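Local coordinates for probable mannosyltransferase KTR4 (Saccharomyces cerevisiae, PDB 5A07), which is probably a mannosyltransferase, a luminal glycosyltransferase with the GT-A fold, here holding guanosine-5'-diphosphate and a manganese ion, at residues Phe79-Pro87 and Ile371-Tyr379; Phe211-His219 and Leu329-Met338. One frame throughout, in Å; residues are numbered along the deposited sequence.

Contact 1 (Phe79-Pro87 and Ile371-Tyr379); sequences FLLQEISEP and IHWFRDIGY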
loop_
_atom_site.group_PDB
_atom_site.type_symbol
_atom_site.label_atom_id
_atom_site.label_comp_id
_atom_site.label_asym_id
_atom_site.label_seq_id
_atom_site.Cartn_x
_atom_site.Cartn_y
_atom_site.Cartn_z
ATOM N N PHE B 79 9.214 -12.365 13.956
ATOM C CA PHE B 79 7.785 -12.252 13.774
ATOM C C PHE B 79 7.220 -13.290 12.825
ATOM O O PHE B 79 6.191 -13.897 13.090
ATOM C CB PHE B 79 7.382 -10.809 13.370
ATOM C CG PHE B 79 7.219 -9.899 14.557
ATOM C CD1 PHE B 79 8.305 -9.560 15.314
ATOM C CD2 PHE B 79 5.980 -9.416 14.935
ATOM C CE1 PHE B 79 8.169 -8.820 16.481
ATOM C CE2 PHE B 79 5.832 -8.599 16.050
ATOM C CZ PHE B 79 6.943 -8.321 16.826
ATOM N N LEU B 80 7.866 -13.453 11.681
ATOM C CA LEU B 80 7.335 -14.349 10.645
ATOM C C LEU B 80 7.357 -15.806 11.060
ATOM O O LEU B 80 6.453 -16.570 10.658
ATOM C CB LEU B 80 8.055 -14.137 9.337
ATOM C CG LEU B 80 7.475 -13.099 8.404
ATOM C CD1 LEU B 80 6.148 -13.552 7.772
ATOM C CD2 LEU B 80 7.243 -11.745 9.083
ATOM N N LEU B 81 8.294 -16.193 11.918
ATOM C CA LEU B 81 8.327 -17.560 12.480
ATOM C C LEU B 81 7.516 -17.746 13.688
ATOM O O LEU B 81 7.322 -18.866 14.122
ATOM C CB LEU B 81 9.759 -18.093 12.704
ATOM C CG LEU B 81 10.685 -18.026 11.514
ATOM C CD1 LEU B 81 12.049 -18.612 11.920
ATOM C CD2 LEU B 81 10.118 -18.710 10.283
ATOM N N GLN B 82 6.826 -16.723 14.166
ATOM C CA GLN B 82 5.870 -16.919 15.312
ATOM C C GLN B 82 4.612 -17.571 14.779
ATOM O O GLN B 82 4.055 -17.153 13.749
ATOM C CB GLN B 82 5.551 -15.539 15.900
ATOM C CG GLN B 82 4.528 -15.442 17.012
ATOM C CD GLN B 82 4.210 -13.939 17.386
ATOM O OE1 GLN B 82 4.934 -12.971 17.049
ATOM N NE2 GLN B 82 3.084 -13.757 18.034
ATOM N N GLU B 83 4.123 -18.587 15.476
ATOM C CA GLU B 83 2.855 -19.214 15.118
ATOM C C GLU B 83 1.704 -18.235 15.334
ATOM O O GLU B 83 1.525 -17.753 16.434
ATOM C CB GLU B 83 2.586 -20.459 15.982
ATOM C CG GLU B 83 3.576 -21.537 15.644
ATOM C CD GLU B 83 3.462 -22.738 16.605
ATOM O OE1 GLU B 83 2.478 -22.866 17.326
ATOM O OE2 GLU B 83 4.371 -23.525 16.644
ATOM N N ILE B 84 0.949 -17.937 14.299
ATOM C CA ILE B 84 -0.246 -17.124 14.426
ATOM C C ILE B 84 -1.416 -17.791 13.725
ATOM O O ILE B 84 -1.249 -18.762 12.998
ATOM C CB ILE B 84 -0.027 -15.715 13.813
ATOM C CG1 ILE B 84 0.161 -15.816 12.291
ATOM C CG2 ILE B 84 1.172 -15.051 14.424
ATOM C CD1 ILE B 84 0.210 -14.456 11.597
ATOM N N SER B 85 -2.588 -17.255 13.977
ATOM C CA SER B 85 -3.784 -17.686 13.269
ATOM C C SER B 85 -4.674 -16.537 12.797
ATOM O O SER B 85 -4.771 -16.321 11.587
ATOM C CB SER B 85 -4.600 -18.674 14.082
ATOM O OG SER B 85 -4.840 -18.055 15.244
ATOM N N GLU B 86 -5.301 -15.827 13.722
ATOM C CA GLU B 86 -6.210 -14.760 13.423
ATOM C C GLU B 86 -6.034 -13.633 14.401
ATOM O O GLU B 86 -5.478 -13.845 15.436
ATOM C CB GLU B 86 -7.663 -15.185 13.658
ATOM C CG GLU B 86 -8.079 -16.467 13.129
ATOM C CD GLU B 86 -9.565 -16.589 13.259
ATOM O OE1 GLU B 86 -10.074 -16.704 14.390
ATOM O OE2 GLU B 86 -10.221 -16.556 12.237
ATOM N N PRO B 87 -6.595 -12.438 14.113
ATOM C CA PRO B 87 -6.426 -11.333 15.057
ATOM C C PRO B 87 -7.024 -11.723 16.386
ATOM O O PRO B 87 -8.096 -12.354 16.420
ATOM C CB PRO B 87 -7.196 -10.219 14.414
ATOM C CG PRO B 87 -7.124 -10.514 12.960
ATOM C CD PRO B 87 -7.225 -11.981 12.880
ATOM N N ILE B 371 -3.253 1.815 11.455
ATOM C CA ILE B 371 -2.708 1.201 10.233
ATOM C C ILE B 371 -2.309 -0.241 10.632
ATOM O O ILE B 371 -1.488 -0.443 11.578
ATOM C CB ILE B 371 -1.518 1.991 9.693
ATOM C CG1 ILE B 371 -1.951 3.433 9.328
ATOM C CG2 ILE B 371 -0.910 1.244 8.538
ATOM C CD1 ILE B 371 -0.809 4.299 8.962
ATOM N N HIS B 372 -2.987 -1.219 10.059
ATOM C CA HIS B 372 -2.935 -2.598 10.494
ATOM C C HIS B 372 -2.032 -3.396 9.551
ATOM O O HIS B 372 -2.315 -3.443 8.327
ATOM C CB HIS B 372 -4.314 -3.208 10.521
ATOM C CG HIS B 372 -4.365 -4.624 10.970
ATOM N ND1 HIS B 372 -4.224 -4.989 12.293
ATOM C CD2 HIS B 372 -4.524 -5.776 10.283
ATOM C CE1 HIS B 372 -4.269 -6.305 12.402
ATOM N NE2 HIS B 372 -4.474 -6.813 11.197
ATOM N N TRP B 373 -1.124 -4.183 10.127
ATOM C CA TRP B 373 -0.331 -5.168 9.387
ATOM C C TRP B 373 -1.023 -6.540 9.411
ATOM O O TRP B 373 -1.110 -7.199 10.463
ATOM C CB TRP B 373 1.087 -5.286 9.967
ATOM C CG TRP B 373 1.968 -6.267 9.277
ATOM C CD1 TRP B 373 1.941 -6.578 7.978
ATOM C CD2 TRP B 373 3.057 -6.962 9.823
ATOM N NE1 TRP B 373 2.892 -7.504 7.670
ATOM C CE2 TRP B 373 3.588 -7.773 8.804
ATOM C CE3 TRP B 373 3.636 -7.018 11.098
ATOM C CZ2 TRP B 373 4.686 -8.582 8.995
ATOM C CZ3 TRP B 373 4.698 -7.825 11.294
ATOM C CH2 TRP B 373 5.232 -8.594 10.245
ATOM N N PHE B 374 -1.521 -6.966 8.238
ATOM C CA PHE B 374 -2.290 -8.196 8.114
ATOM C C PHE B 374 -1.324 -9.365 8.026
ATOM O O PHE B 374 -1.105 -9.964 6.951
ATOM C CB PHE B 374 -3.212 -8.160 6.874
ATOM C CG PHE B 374 -4.552 -7.568 7.155
ATOM C CD1 PHE B 374 -5.463 -8.247 7.931
ATOM C CD2 PHE B 374 -4.890 -6.289 6.661
ATOM C CE1 PHE B 374 -6.707 -7.666 8.227
ATOM C CE2 PHE B 374 -6.116 -5.747 6.953
ATOM C CZ PHE B 374 -7.033 -6.422 7.743
ATOM N N ARG B 375 -0.746 -9.714 9.170
ATOM C CA ARG B 375 0.257 -10.772 9.226
ATOM C C ARG B 375 -0.301 -12.085 8.678
ATOM O O ARG B 375 0.447 -12.885 8.083
ATOM C CB ARG B 375 0.772 -10.964 10.674
ATOM C CG ARG B 375 1.622 -9.786 11.155
ATOM C CD ARG B 375 1.893 -9.912 12.645
ATOM N NE ARG B 375 2.839 -11.011 12.957
ATOM C CZ ARG B 375 3.176 -11.375 14.190
ATOM N NH1 ARG B 375 2.692 -10.702 15.265
ATOM N NH2 ARG B 375 3.989 -12.393 14.374
ATOM N N ASP B 376 -1.578 -12.310 8.891
ATOM C CA ASP B 376 -2.210 -13.566 8.561
ATOM C C ASP B 376 -2.511 -13.722 7.073
ATOM O O ASP B 376 -2.861 -14.861 6.658
ATOM C CB ASP B 376 -3.515 -13.817 9.392
ATOM C CG ASP B 376 -4.531 -12.635 9.324
ATOM O OD1 ASP B 376 -4.151 -11.425 9.053
ATOM O OD2 ASP B 376 -5.739 -12.865 9.591
ATOM N N ILE B 377 -2.451 -12.626 6.303
ATOM C CA ILE B 377 -2.785 -12.689 4.867
ATOM C C ILE B 377 -1.516 -13.082 4.124
ATOM O O ILE B 377 -0.668 -12.254 3.794
ATOM C CB ILE B 377 -3.475 -11.431 4.324
ATOM C CG1 ILE B 377 -4.761 -11.215 5.094
ATOM C CG2 ILE B 377 -3.689 -11.660 2.822
ATOM C CD1 ILE B 377 -5.553 -10.017 4.624
ATOM N N GLY B 378 -1.356 -14.390 3.910
ATOM C CA GLY B 378 -0.249 -14.899 3.153
ATOM C C GLY B 378 -0.407 -14.410 1.674
ATOM O O GLY B 378 -1.483 -14.584 1.084
ATOM N N TYR B 379 0.600 -13.784 1.123
ATOM C CA TYR B 379 0.422 -13.041 -0.124
ATOM C C TYR B 379 1.705 -12.893 -0.889
ATOM O O TYR B 379 2.824 -12.692 -0.290
ATOM C CB TYR B 379 -0.016 -11.603 0.177
ATOM C CG TYR B 379 -0.082 -10.719 -1.045
ATOM C CD1 TYR B 379 -1.233 -10.693 -1.796
ATOM C CD2 TYR B 379 0.896 -9.772 -1.304
ATOM C CE1 TYR B 379 -1.362 -9.809 -2.883
ATOM C CE2 TYR B 379 0.826 -8.899 -2.369
ATOM C CZ TYR B 379 -0.332 -8.951 -3.197
ATOM O OH TYR B 379 -0.505 -8.063 -4.228
HETATM O O HOH W 1 3.912 -12.873 11.034
HETATM O O HOH W 2 2.579 -11.030 18.083
HETATM O O HOH W 3 -6.567 -15.475 9.781
#

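Contact 2 (Phe211-His219 and Leu329-Met338); sequences FYSKEFYHH and LRSEPYEKYM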
loop_
_atom_site.group_PDB
_atom_site.type_symbol
_atom_site.label_atom_id
_atom_site.label_comp_id
_atom_site.label_asym_id
_atom_site.label_seq_id
_atom_site.Cartn_x
_atom_site.Cartn_y
_atom_site.Cartn_z
ATOM N N PHE B 211 -3.479 8.230 -10.934
ATOM C CA PHE B 211 -4.871 7.822 -10.756
ATOM C C PHE B 211 -5.011 7.051 -9.396
ATOM O O PHE B 211 -5.950 7.306 -8.644
ATOM C CB PHE B 211 -5.285 6.882 -11.892
ATOM C CG PHE B 211 -6.643 6.286 -11.732
ATOM C CD1 PHE B 211 -7.783 6.993 -12.080
ATOM C CD2 PHE B 211 -6.804 4.995 -11.273
ATOM C CE1 PHE B 211 -9.057 6.486 -11.884
ATOM C CE2 PHE B 211 -8.097 4.451 -11.074
ATOM C CZ PHE B 211 -9.235 5.206 -11.381
ATOM N N TYR B 212 -4.093 6.128 -9.148
ATOM C CA TYR B 212 -4.192 5.336 -7.848
ATOM C C TYR B 212 -3.877 6.202 -6.618
ATOM O O TYR B 212 -4.323 5.898 -5.494
ATOM C CB TYR B 212 -3.346 4.057 -7.910
ATOM C CG TYR B 212 -4.176 2.787 -8.041
ATOM C CD1 TYR B 212 -5.327 2.607 -7.270
ATOM C CD2 TYR B 212 -3.810 1.738 -8.934
ATOM C CE1 TYR B 212 -6.083 1.448 -7.370
ATOM C CE2 TYR B 212 -4.546 0.569 -8.989
ATOM C CZ TYR B 212 -5.677 0.419 -8.217
ATOM O OH TYR B 212 -6.442 -0.767 -8.264
ATOM N N SER B 213 -3.178 7.325 -6.821
ATOM C CA SER B 213 -2.868 8.238 -5.726
ATOM C C SER B 213 -4.079 9.061 -5.405
ATOM O O SER B 213 -4.497 9.157 -4.232
ATOM C CB SER B 213 -1.680 9.185 -6.040
ATOM O OG SER B 213 -0.443 8.495 -6.250
ATOM N N LYS B 214 -4.690 9.671 -6.429
ATOM C CA LYS B 214 -5.639 10.790 -6.137
ATOM C C LYS B 214 -7.003 10.797 -6.782
ATOM O O LYS B 214 -7.846 11.634 -6.444
ATOM C CB LYS B 214 -4.942 12.144 -6.428
ATOM C CG LYS B 214 -4.868 12.527 -7.910
ATOM C CD LYS B 214 -4.106 13.856 -8.036
ATOM C CE LYS B 214 -4.451 14.679 -9.262
ATOM N NZ LYS B 214 -5.913 14.890 -9.357
ATOM N N GLU B 215 -7.261 9.845 -7.672
ATOM C CA GLU B 215 -8.506 9.882 -8.450
ATOM C C GLU B 215 -9.411 8.660 -8.295
ATOM O O GLU B 215 -10.637 8.813 -8.419
ATOM C CB GLU B 215 -8.158 10.106 -9.896
ATOM C CG GLU B 215 -9.348 10.200 -10.860
ATOM C CD GLU B 215 -10.373 11.273 -10.495
ATOM O OE1 GLU B 215 -9.983 12.242 -9.832
ATOM O OE2 GLU B 215 -11.565 11.119 -10.841
ATOM N N PHE B 216 -8.841 7.457 -8.025
ATOM C CA PHE B 216 -9.665 6.220 -8.127
ATOM C C PHE B 216 -10.883 6.291 -7.251
ATOM O O PHE B 216 -11.987 5.911 -7.659
ATOM C CB PHE B 216 -8.852 4.978 -7.854
ATOM C CG PHE B 216 -8.666 4.683 -6.394
ATOM C CD1 PHE B 216 -7.621 5.194 -5.727
ATOM C CD2 PHE B 216 -9.564 3.886 -5.710
ATOM C CE1 PHE B 216 -7.409 4.912 -4.406
ATOM C CE2 PHE B 216 -9.377 3.563 -4.351
ATOM C CZ PHE B 216 -8.254 4.050 -3.711
ATOM N N TYR B 217 -10.732 6.883 -6.053
ATOM C CA TYR B 217 -11.845 6.903 -5.083
ATOM C C TYR B 217 -12.941 7.929 -5.450
ATOM O O TYR B 217 -13.999 7.915 -4.851
ATOM C CB TYR B 217 -11.368 7.200 -3.655
ATOM C CG TYR B 217 -10.381 8.348 -3.546
ATOM C CD1 TYR B 217 -9.018 8.160 -3.767
ATOM C CD2 TYR B 217 -10.819 9.636 -3.170
ATOM C CE1 TYR B 217 -8.135 9.221 -3.689
ATOM C CE2 TYR B 217 -9.938 10.689 -3.040
ATOM C CZ TYR B 217 -8.615 10.502 -3.298
ATOM O OH TYR B 217 -7.737 11.528 -3.173
ATOM N N HIS B 218 -12.676 8.737 -6.453
ATOM C CA HIS B 218 -13.710 9.608 -7.022
ATOM C C HIS B 218 -14.446 8.970 -8.192
ATOM O O HIS B 218 -15.300 9.588 -8.744
ATOM C CB HIS B 218 -13.061 10.878 -7.573
ATOM C CG HIS B 218 -12.539 11.758 -6.507
ATOM N ND1 HIS B 218 -13.353 12.207 -5.488
ATOM C CD2 HIS B 218 -11.311 12.268 -6.275
ATOM C CE1 HIS B 218 -12.630 12.903 -4.639
ATOM N NE2 HIS B 218 -11.404 12.997 -5.115
ATOM N N HIS B 219 -14.085 7.769 -8.626
ATOM C CA HIS B 219 -14.824 7.190 -9.730
ATOM C C HIS B 219 -16.263 6.969 -9.301
ATOM O O HIS B 219 -16.542 6.522 -8.187
ATOM C CB HIS B 219 -14.201 5.897 -10.221
ATOM C CG HIS B 219 -14.773 5.420 -11.526
ATOM N ND1 HIS B 219 -15.966 4.757 -11.588
ATOM C CD2 HIS B 219 -14.335 5.524 -12.796
ATOM C CE1 HIS B 219 -16.246 4.472 -12.840
ATOM N NE2 HIS B 219 -15.264 4.913 -13.593
ATOM N N LEU B 329 -8.997 8.891 2.436
ATOM C CA LEU B 329 -8.552 9.476 1.184
ATOM C C LEU B 329 -9.441 10.690 0.814
ATOM O O LEU B 329 -9.013 11.568 0.093
ATOM C CB LEU B 329 -8.642 8.457 0.061
ATOM C CG LEU B 329 -7.818 7.156 0.245
ATOM C CD1 LEU B 329 -7.757 6.349 -1.012
ATOM C CD2 LEU B 329 -6.445 7.445 0.741
ATOM N N ARG B 330 -10.697 10.611 1.204
ATOM C CA ARG B 330 -11.655 11.677 0.927
ATOM C C ARG B 330 -11.544 12.880 1.901
ATOM O O ARG B 330 -12.235 13.872 1.700
ATOM C CB ARG B 330 -13.043 11.097 0.948
ATOM C CG ARG B 330 -13.300 10.185 -0.252
ATOM C CD ARG B 330 -14.582 9.370 -0.057
ATOM N NE ARG B 330 -14.782 8.596 -1.296
ATOM C CZ ARG B 330 -15.536 7.516 -1.397
ATOM N NH1 ARG B 330 -16.083 7.002 -0.362
ATOM N NH2 ARG B 330 -15.640 6.897 -2.546
ATOM N N SER B 331 -10.747 12.750 2.957
ATOM C CA SER B 331 -10.602 13.743 4.023
ATOM C C SER B 331 -9.753 14.868 3.572
ATOM O O SER B 331 -9.008 14.786 2.608
ATOM C CB SER B 331 -9.962 13.094 5.287
ATOM O OG SER B 331 -8.529 12.863 5.114
ATOM N N GLU B 332 -9.881 16.010 4.265
ATOM C CA GLU B 332 -9.264 17.254 3.795
ATOM C C GLU B 332 -7.780 17.160 3.695
ATOM O O GLU B 332 -7.195 17.534 2.682
ATOM C CB GLU B 332 -9.681 18.437 4.701
ATOM C CG GLU B 332 -8.993 19.725 4.251
ATOM C CD GLU B 332 -9.213 20.883 5.240
ATOM O OE1 GLU B 332 -10.224 20.915 5.935
ATOM O OE2 GLU B 332 -8.309 21.734 5.359
ATOM N N PRO B 333 -7.094 16.561 4.692
ATOM C CA PRO B 333 -5.655 16.541 4.561
ATOM C C PRO B 333 -5.144 15.766 3.343
ATOM O O PRO B 333 -4.203 16.196 2.640
ATOM C CB PRO B 333 -5.190 15.875 5.854
ATOM C CG PRO B 333 -6.316 15.969 6.790
ATOM C CD PRO B 333 -7.552 16.023 5.974
ATOM N N TYR B 334 -5.766 14.615 3.081
ATOM C CA TYR B 334 -5.336 13.771 1.934
ATOM C C TYR B 334 -5.624 14.511 0.637
ATOM O O TYR B 334 -4.761 14.624 -0.235
ATOM C CB TYR B 334 -6.047 12.408 1.917
ATOM C CG TYR B 334 -5.379 11.480 0.950
ATOM C CD1 TYR B 334 -4.310 10.699 1.353
ATOM C CD2 TYR B 334 -5.783 11.389 -0.385
ATOM C CE1 TYR B 334 -3.655 9.837 0.457
ATOM C CE2 TYR B 334 -5.141 10.557 -1.275
ATOM C CZ TYR B 334 -4.063 9.794 -0.875
ATOM O OH TYR B 334 -3.419 8.955 -1.751
ATOM N N GLU B 335 -6.833 15.015 0.494
ATOM C CA GLU B 335 -7.199 15.715 -0.768
ATOM C C GLU B 335 -6.365 16.968 -1.043
ATOM O O GLU B 335 -5.915 17.220 -2.177
ATOM C CB GLU B 335 -8.659 16.072 -0.740
ATOM C CG GLU B 335 -9.599 14.864 -0.625
ATOM C CD GLU B 335 -9.803 14.160 -1.957
ATOM O OE1 GLU B 335 -8.798 13.904 -2.683
ATOM O OE2 GLU B 335 -10.990 13.874 -2.275
ATOM N N LYS B 336 -6.051 17.719 0.019
ATOM C CA LYS B 336 -5.196 18.906 -0.137
ATOM C C LYS B 336 -3.795 18.530 -0.498
ATOM O O LYS B 336 -3.105 19.186 -1.351
ATOM C CB LYS B 336 -5.200 19.699 1.158
ATOM C CG LYS B 336 -6.562 20.261 1.490
ATOM C CD LYS B 336 -6.842 21.512 0.662
ATOM C CE LYS B 336 -8.031 22.251 1.303
ATOM N NZ LYS B 336 -8.693 23.120 0.305
ATOM N N TYR B 337 -3.324 17.443 0.122
ATOM C CA TYR B 337 -1.993 16.997 -0.226
ATOM C C TYR B 337 -1.965 16.591 -1.681
ATOM O O TYR B 337 -0.986 16.853 -2.404
ATOM C CB TYR B 337 -1.583 15.843 0.755
ATOM C CG TYR B 337 -0.277 15.198 0.527
ATOM C CD1 TYR B 337 0.873 15.932 0.420
ATOM C CD2 TYR B 337 -0.155 13.784 0.541
ATOM C CE1 TYR B 337 2.104 15.309 0.266
ATOM C CE2 TYR B 337 1.061 13.155 0.349
ATOM C CZ TYR B 337 2.193 13.913 0.261
ATOM O OH TYR B 337 3.382 13.297 0.069
ATOM N N MET B 338 -2.989 15.839 -2.110
ATOM C CA MET B 338 -3.007 15.402 -3.531
ATOM C C MET B 338 -2.972 16.628 -4.507
ATOM O O MET B 338 -2.219 16.643 -5.493
ATOM C CB MET B 338 -4.270 14.542 -3.831
ATOM C CG MET B 338 -4.325 13.179 -3.143
ATOM S SD MET B 338 -2.819 12.209 -3.380
ATOM C CE MET B 338 -2.004 12.529 -1.831
HETATM O O HOH W 4 -8.224 13.943 -5.086
HETATM O O HOH W 5 -14.789 10.658 -3.476
#

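Contact 1 (Phe79-Pro87 and Ile371-Tyr379)
L80 and E86 run past the type I turn F374–I377 at CA–CA distances of 8.1 Å to R375 and 6.4 Å to D376. The end of helix 65-80 and the loop after it meet the turn that follows strand 371-373, which in the mixed GT-A sheet pairs in parallel with strand 256-262. R375 carries the contact. Its chain, bent at chi3 (71°), slides the guanidinium between two apolar groups: F79 CD2 lies over the centre of one face, 3.5 Å from R375 CZ, and I84 CG2 covers the opposite face nearer the rim. Of the two bonds from R375 NH2, that to Q82 OE1 is nearly straight (2.9 Å, 171°) and lies in the guanidinium plane, yet meets the amide from above its plane; that to F79 O is more bent (3.0 Å, 136°). F79 O also accepts from Q82 N, on the opposite face of its plane, so two donors grip one helix-end carbonyl. Beside R375, L80 CD2 packs at the indole edge, 3.9 Å from W373 CH2, while the indole stacks on F258 and bonds V259 O through NE1. D376, whose OD2 bonds Y243 OH, faces the loop's far end: water 3 donates to both S85 O and D376 OD2, and P87 CD sits 3.7 Å from D376 OD2.

Contact 2 (Phe211-His219 and Leu329-Met338)
S213, near the end of helix 203-214, turns its carbonyl to the helix 332-344: Y334 OH donates to S213 O at 2.7 Å, slightly tilted from the carbonyl plane, and R358 also bonds this hydroxyl. The contact joins the end of helix 203-214 and the 3-10 turn 216-218 to helix 332-344 and the residues just before it. K214 CB presses on M338 CG at 3.5 Å, a tight carbon pair, while the amine leads away. F216 brings its CZ to within 3.6 Å of L329 CD1, the side chains crossing at about a right angle; its ring also touches L108 of strand 105-110 and L222.

Y217 is the centre of the contact. With CG held between its backbone N and carbonyl carbon (chi1 45°), its ring is set so that L329 CB lies over the centre of one face, a CH-pi contact 3.7 Å from the centroid and 5° off the normal. The phenol end passes the Y334 ring at its edge and donates from Y217 OH to E335 OE1 at 2.6 Å, approaching from above the carboxylate plane. Y217 O takes a straight bond (174°) from R330 NH2, in both the carbonyl and guanidinium planes; L222 and Y225 carbonyls take further bonds from this arginine. H218 follows, its ring nearly coplanar with the E335 carboxylate and NE2 3.0 Å from E335 OE2, while water 4 donates to both K214 O and E335 OE1.

The carbonyls of S213 and Y217 are thus met by the side-chain donors Y334 OH and R330 NH2. At E335, the phenol and water 4 both donate hydrogen bonds to OE1, which would probably help to keep this carboxylate ionised.

Contact 1 and contact 2 lie on opposite sides of the chain's centre, their own centres 29 Å apart and their nearest atoms about 10 Å apart, so neither touches the other. Along the chain, contact 2 is nested inside the long loop that contact 1 closes. In contact 2 the F216 side chain lies about 10 Å from guanosine-5'-diphosphate, too far to touch it, but helix 203-214 itself supplies pocket residues S204, Y205 and M208. Contact 1 relates to the site through the chain that leaves Y379, since strand 379-381 ends at H381, which with E232 binds the manganese ion. Each contact is thus connected to the pocket along the chain, contact 2 through helix 203-214 and contact 1 through strand 379-381.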